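PDB 3KHS: purine nucleoside phosphorylase from Grouper iridovirus, which probably catalyses the reversible phosphorolysis of purine nucleosides to free purine base and pentose 1-phosphate in purine salvage. Local coordinates for residues 21-26 / 104-109; 71-76 / 278-283. All blocks are in the same frame, centred on the assembly; numbering follows the deposited sequence.

Contact 1: residues 21-26 / 104-109; sequences RPVLGI and GVKIVV
Val23 O reaches across to the start of the 104-109 segment and takes the N-H of Lys106 at 2.7 Å from O to N. The bond is almost straight at its hydrogen, though the donor sits well tilted from the carbonyl plane; the same oxygen also has a weak, longer bond from Ile107 N. From there the two chains run as parallel strands. Gly25 N gives to Ile107 O over 2.7 Å, approaching nearly along the C=O axis, and Gly25 O accepts from Val109 N at the same 2.7 Å. On the side of the sheet where Val108 points, Val105 has CG1 anti to the backbone N (chi1 177°), and that methyl is 3.4 Å from both Gly25 N and Val23 O. Gly25 has no side chain, and the methyl lies directly against its backbone. Both valines touch Met230. On the face of Leu24, Ile26, Ile107 and Val109, Leu24 leans across the strand gap: its CD1 meets Ile107 CG2 at 3.7 Å and Val109 CG2 at 4.0 Å. Ile276 and Ile279 of helix 257-279 cover this face, whereas Val108 on the other one packs on Met97 and Phe100 of helix 95-102. Just past that helix, Gly104 completes a Schellman motif at positive phi, from which the chain leads into the strand beside 24-26. Arg21 NH2 hydrogen-bonds Asn15 OD1. A parallel strand pair with helices packed on both faces is one part of the central mixed sheet of the PNP/MTAP phosphorylase fold.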
loop_
_atom_site.group_PDB
_atom_site.type_symbol
_atom_site.label_atom_id
_atom_site.label_comp_id
_atom_site.label_asym_id
_atom_site.label_seq_id
_atom_site.Cartn_x
_atom_site.Cartn_y
_atom_site.Cartn_z
ATOM N N ARG B 21 14.713 -21.535 29.112
ATOM C CA ARG B 21 14.389 -20.668 28.006
ATOM C C ARG B 21 13.279 -21.348 27.219
ATOM O O ARG B 21 13.292 -22.562 27.042
ATOM C CB ARG B 21 15.614 -20.448 27.118
ATOM C CG ARG B 21 16.811 -19.833 27.840
ATOM C CD ARG B 21 17.838 -19.345 26.837
ATOM N NE ARG B 21 17.672 -17.922 26.530
ATOM C CZ ARG B 21 18.166 -17.315 25.447
ATOM N NH1 ARG B 21 18.859 -18.004 24.542
ATOM N NH2 ARG B 21 17.982 -16.009 25.270
ATOM N N PRO B 22 12.282 -20.575 26.772
ATOM C CA PRO B 22 11.172 -21.125 25.999
ATOM C C PRO B 22 11.669 -21.629 24.650
ATOM O O PRO B 22 12.560 -21.034 24.054
ATOM C CB PRO B 22 10.238 -19.933 25.871
ATOM C CG PRO B 22 11.198 -18.779 25.827
ATOM C CD PRO B 22 12.106 -19.127 26.966
ATOM N N VAL B 23 11.112 -22.740 24.179
ATOM C CA VAL B 23 11.517 -23.293 22.888
ATOM C C VAL B 23 10.350 -23.168 21.888
ATOM O O VAL B 23 10.540 -23.191 20.655
ATOM C CB VAL B 23 11.944 -24.782 23.020
ATOM C CG1 VAL B 23 10.826 -25.606 23.646
ATOM C CG2 VAL B 23 12.301 -25.344 21.645
ATOM N N LEU B 24 9.141 -23.046 22.432
ATOM C CA LEU B 24 7.957 -22.876 21.610
ATOM C C LEU B 24 7.233 -21.587 21.982
ATOM O O LEU B 24 7.069 -21.263 23.166
ATOM C CB LEU B 24 6.978 -24.041 21.769
ATOM C CG LEU B 24 5.680 -23.770 20.988
ATOM C CD1 LEU B 24 5.525 -24.772 19.880
ATOM C CD2 LEU B 24 4.510 -23.809 21.919
ATOM N N GLY B 25 6.787 -20.857 20.970
ATOM C CA GLY B 25 6.074 -19.615 21.225
ATOM C C GLY B 25 4.620 -19.645 20.773
ATOM O O GLY B 25 4.257 -20.328 19.819
ATOM N N ILE B 26 3.773 -18.893 21.456
ATOM C CA ILE B 26 2.358 -18.840 21.107
ATOM C C ILE B 26 1.900 -17.381 21.082
ATOM O O ILE B 26 2.255 -16.611 21.969
ATOM C CB ILE B 26 1.454 -19.570 22.151
ATOM C CG1 ILE B 26 1.982 -20.974 22.439
ATOM C CG2 ILE B 26 -0.005 -19.630 21.638
ATOM C CD1 ILE B 26 1.313 -21.627 23.630
ATOM N N GLY B 104 15.313 -17.743 21.927
ATOM C CA GLY B 104 15.639 -19.108 21.556
ATOM C C GLY B 104 14.448 -19.926 21.074
ATOM O O GLY B 104 14.559 -21.151 20.934
ATOM N N VAL B 105 13.312 -19.271 20.817
ATOM C CA VAL B 105 12.149 -20.006 20.337
ATOM C C VAL B 105 12.431 -20.603 18.967
ATOM O O VAL B 105 13.051 -19.986 18.120
ATOM C CB VAL B 105 10.884 -19.143 20.247
ATOM C CG1 VAL B 105 9.750 -19.982 19.673
ATOM C CG2 VAL B 105 10.485 -18.652 21.627
ATOM N N LYS B 106 11.977 -21.831 18.763
ATOM C CA LYS B 106 12.200 -22.505 17.489
ATOM C C LYS B 106 10.924 -22.673 16.683
ATOM O O LYS B 106 10.965 -22.700 15.466
ATOM C CB LYS B 106 12.894 -23.856 17.730
ATOM C CG LYS B 106 14.361 -23.678 18.069
ATOM C CD LYS B 106 14.965 -24.973 18.576
ATOM C CE LYS B 106 16.454 -24.834 18.916
ATOM N NZ LYS B 106 17.067 -26.158 19.302
ATOM N N ILE B 107 9.798 -22.758 17.377
ATOM C CA ILE B 107 8.514 -22.913 16.713
ATOM C C ILE B 107 7.521 -21.899 17.264
ATOM O O ILE B 107 7.470 -21.665 18.475
ATOM C CB ILE B 107 7.953 -24.327 16.928
ATOM C CG1 ILE B 107 8.895 -25.357 16.295
ATOM C CG2 ILE B 107 6.549 -24.420 16.347
ATOM C CD1 ILE B 107 8.564 -26.806 16.675
ATOM N N VAL B 108 6.755 -21.276 16.375
ATOM C CA VAL B 108 5.763 -20.306 16.819
ATOM C C VAL B 108 4.360 -20.712 16.331
ATOM O O VAL B 108 4.159 -21.004 15.150
ATOM C CB VAL B 108 6.101 -18.892 16.311
ATOM C CG1 VAL B 108 4.971 -17.908 16.666
ATOM C CG2 VAL B 108 7.429 -18.421 16.911
ATOM N N VAL B 109 3.401 -20.758 17.252
ATOM C CA VAL B 109 2.019 -21.119 16.919
ATOM C C VAL B 109 1.183 -19.833 17.071
ATOM O O VAL B 109 1.021 -19.314 18.187
ATOM C CB VAL B 109 1.447 -22.184 17.892
ATOM C CG1 VAL B 109 0.002 -22.532 17.491
ATOM C CG2 VAL B 109 2.312 -23.463 17.897
#

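Contact 2: residues 71-76 / 278-283; sequences NGVSCV and KIRGEL
Arg280 sends CG anti to the backbone N (chi1 176°), runs on extended through chi2, and then bends at chi3 (47°), which curls the chain round to the loop ahead of strand 73-79 and sets NE beside Asn71. Val73 has CG1 anti to the backbone N, leaving CG2 beside that nitrogen and turned to the arginine stem: Val73 CG2 lies 3.8 Å from Arg280 CB, the two side chains meeting at a slant. Further out, Arg280 NE is 2.7 Å from Asn71 O, which comes in at the guanidinium edge, near its plane. The bond is weak, bent to 126° at the hydrogen, and the oxygen's position is itself less certain. Gly72, at positive phi, carries the chain from Asn71 into the strand, its CA 4.4 Å from Arg280 CD. Here the tail of the chain that follows on from the long C-terminal helix 257-279 of the phosphorylase fold meets the turn end of the hairpin made by strands 64-70 and 73-79. A type I turn from Ile279 to Glu282, closed by Glu282 N to Ile279 O at 2.7 Å, reverses the chain and brings Leu283 back over the sheet. Leu283 CD1 then touches the other branch of the valine, Val73 CG1, loosely at 4.3 Å. Glu282 points the other way, to a salt bridge with Arg231 and a hydrogen bond with Tyr170 OH, which pin the turn to the body of the chain.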
loop_
_atom_site.group_PDB
_atom_site.type_symbol
_atom_site.label_atom_id
_atom_site.label_comp_id
_atom_site.label_asym_id
_atom_site.label_seq_id
_atom_site.Cartn_x
_atom_site.Cartn_y
_atom_site.Cartn_z
ATOM N N ASN B 71 2.434 -29.786 28.199
ATOM C CA ASN B 71 2.823 -31.121 27.756
ATOM C C ASN B 71 4.347 -31.332 27.754
ATOM O O ASN B 71 4.904 -31.960 26.853
ATOM C CB ASN B 71 2.219 -31.413 26.371
ATOM C CG ASN B 71 0.680 -31.417 26.387
ATOM O OD1 ASN B 71 0.059 -31.888 27.338
ATOM N ND2 ASN B 71 0.070 -30.905 25.323
ATOM N N GLY B 72 5.005 -30.793 28.779
ATOM C CA GLY B 72 6.446 -30.940 28.917
ATOM C C GLY B 72 7.318 -30.028 28.079
ATOM O O GLY B 72 8.543 -30.189 28.044
ATOM N N VAL B 73 6.690 -29.061 27.417
ATOM C CA VAL B 73 7.388 -28.118 26.556
ATOM C C VAL B 73 7.424 -26.725 27.174
ATOM O O VAL B 73 6.381 -26.223 27.562
ATOM C CB VAL B 73 6.652 -28.051 25.200
ATOM C CG1 VAL B 73 7.351 -27.077 24.257
ATOM C CG2 VAL B 73 6.567 -29.461 24.590
ATOM N N SER B 74 8.605 -26.110 27.283
ATOM C CA SER B 74 8.681 -24.758 27.834
ATOM C C SER B 74 8.241 -23.787 26.725
ATOM O O SER B 74 8.802 -23.749 25.613
ATOM C CB SER B 74 10.097 -24.440 28.306
ATOM O OG SER B 74 11.027 -24.792 27.309
ATOM N N CYS B 75 7.219 -23.009 27.039
ATOM C CA CYS B 75 6.651 -22.072 26.083
ATOM C C CYS B 75 6.614 -20.647 26.620
ATOM O O CYS B 75 6.675 -20.411 27.842
ATOM C CB CYS B 75 5.183 -22.465 25.753
ATOM S SG CYS B 75 4.782 -24.200 25.318
ATOM N N VAL B 76 6.497 -19.714 25.675
ATOM C CA VAL B 76 6.317 -18.297 25.965
ATOM C C VAL B 76 5.030 -18.000 25.186
ATOM O O VAL B 76 4.925 -18.333 24.008
ATOM C CB VAL B 76 7.489 -17.396 25.456
ATOM C CG1 VAL B 76 7.762 -17.636 24.026
ATOM C CG2 VAL B 76 7.122 -15.934 25.654
ATOM N N LYS B 278 2.229 -33.289 19.973
ATOM C CA LYS B 278 2.827 -33.917 18.786
ATOM C C LYS B 278 4.188 -33.308 18.440
ATOM O O LYS B 278 5.041 -33.974 17.845
ATOM C CB LYS B 278 1.899 -33.775 17.568
ATOM C CG LYS B 278 0.579 -34.498 17.725
ATOM C CD LYS B 278 -0.436 -34.078 16.684
ATOM C CE LYS B 278 -1.628 -35.008 16.693
ATOM N NZ LYS B 278 -1.224 -36.400 16.261
ATOM N N ILE B 279 4.379 -32.037 18.792
ATOM C CA ILE B 279 5.632 -31.337 18.535
ATOM C C ILE B 279 6.747 -31.828 19.458
ATOM O O ILE B 279 7.901 -31.935 19.044
ATOM C CB ILE B 279 5.464 -29.817 18.744
ATOM C CG1 ILE B 279 4.490 -29.254 17.716
ATOM C CG2 ILE B 279 6.806 -29.120 18.623
ATOM C CD1 ILE B 279 4.235 -27.755 17.856
ATOM N N ARG B 280 6.397 -32.118 20.709
ATOM C CA ARG B 280 7.363 -32.589 21.693
ATOM C C ARG B 280 8.149 -33.806 21.197
ATOM O O ARG B 280 9.130 -34.218 21.809
ATOM C CB ARG B 280 6.644 -32.911 23.006
ATOM C CG ARG B 280 7.540 -33.492 24.078
ATOM C CD ARG B 280 6.832 -33.579 25.421
ATOM N NE ARG B 280 5.487 -34.149 25.334
ATOM C CZ ARG B 280 5.182 -35.294 24.729
ATOM N NH1 ARG B 280 6.128 -36.019 24.139
ATOM N NH2 ARG B 280 3.920 -35.716 24.718
ATOM N N GLY B 281 7.722 -34.373 20.075
ATOM C CA GLY B 281 8.421 -35.516 19.524
ATOM C C GLY B 281 9.495 -35.102 18.532
ATOM O O GLY B 281 10.103 -35.960 17.886
ATOM N N GLU B 282 9.726 -33.794 18.398
ATOM C CA GLU B 282 10.744 -33.288 17.478
ATOM C C GLU B 282 11.348 -31.933 17.908
ATOM O O GLU B 282 11.045 -30.885 17.330
ATOM C CB GLU B 282 10.177 -33.188 16.043
ATOM C CG GLU B 282 9.165 -32.052 15.779
ATOM C CD GLU B 282 8.893 -31.814 14.284
ATOM O OE1 GLU B 282 9.822 -31.470 13.524
ATOM O OE2 GLU B 282 7.736 -31.970 13.863
ATOM N N LEU B 283 12.207 -31.965 18.928
ATOM C CA LEU B 283 12.880 -30.761 19.436
ATOM C C LEU B 283 14.363 -31.049 19.790
ATOM O O LEU B 283 15.133 -31.441 18.874
ATOM C CB LEU B 283 12.146 -30.223 20.674
ATOM C CG LEU B 283 10.762 -29.581 20.534
ATOM C CD1 LEU B 283 10.229 -29.211 21.930
ATOM C CD2 LEU B 283 10.848 -28.334 19.645
#

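In the fold
From the N terminus, helix 3-15 leads into 21-26, the first half of contact 1. The chain then makes strands 42-46 and 64-70 and reaches 71-76, the opening half of contact 2, before returning through helix 95-102 to 104-109, where contact 1 closes its loop. Contact 2 closes near the C terminus, after helix 257-279, so the two loops cross instead of nesting. Strand 24-28 is flanked by both partners, 107-116 on one edge and 73-79 on the other; segment 21-26 is joined to 71-76 by probable bonds from Val23 N to Ser74 O and Ile26 N to Val76 O. Ile279 packs on Ile107, tying the C-terminal helix to the same sheet.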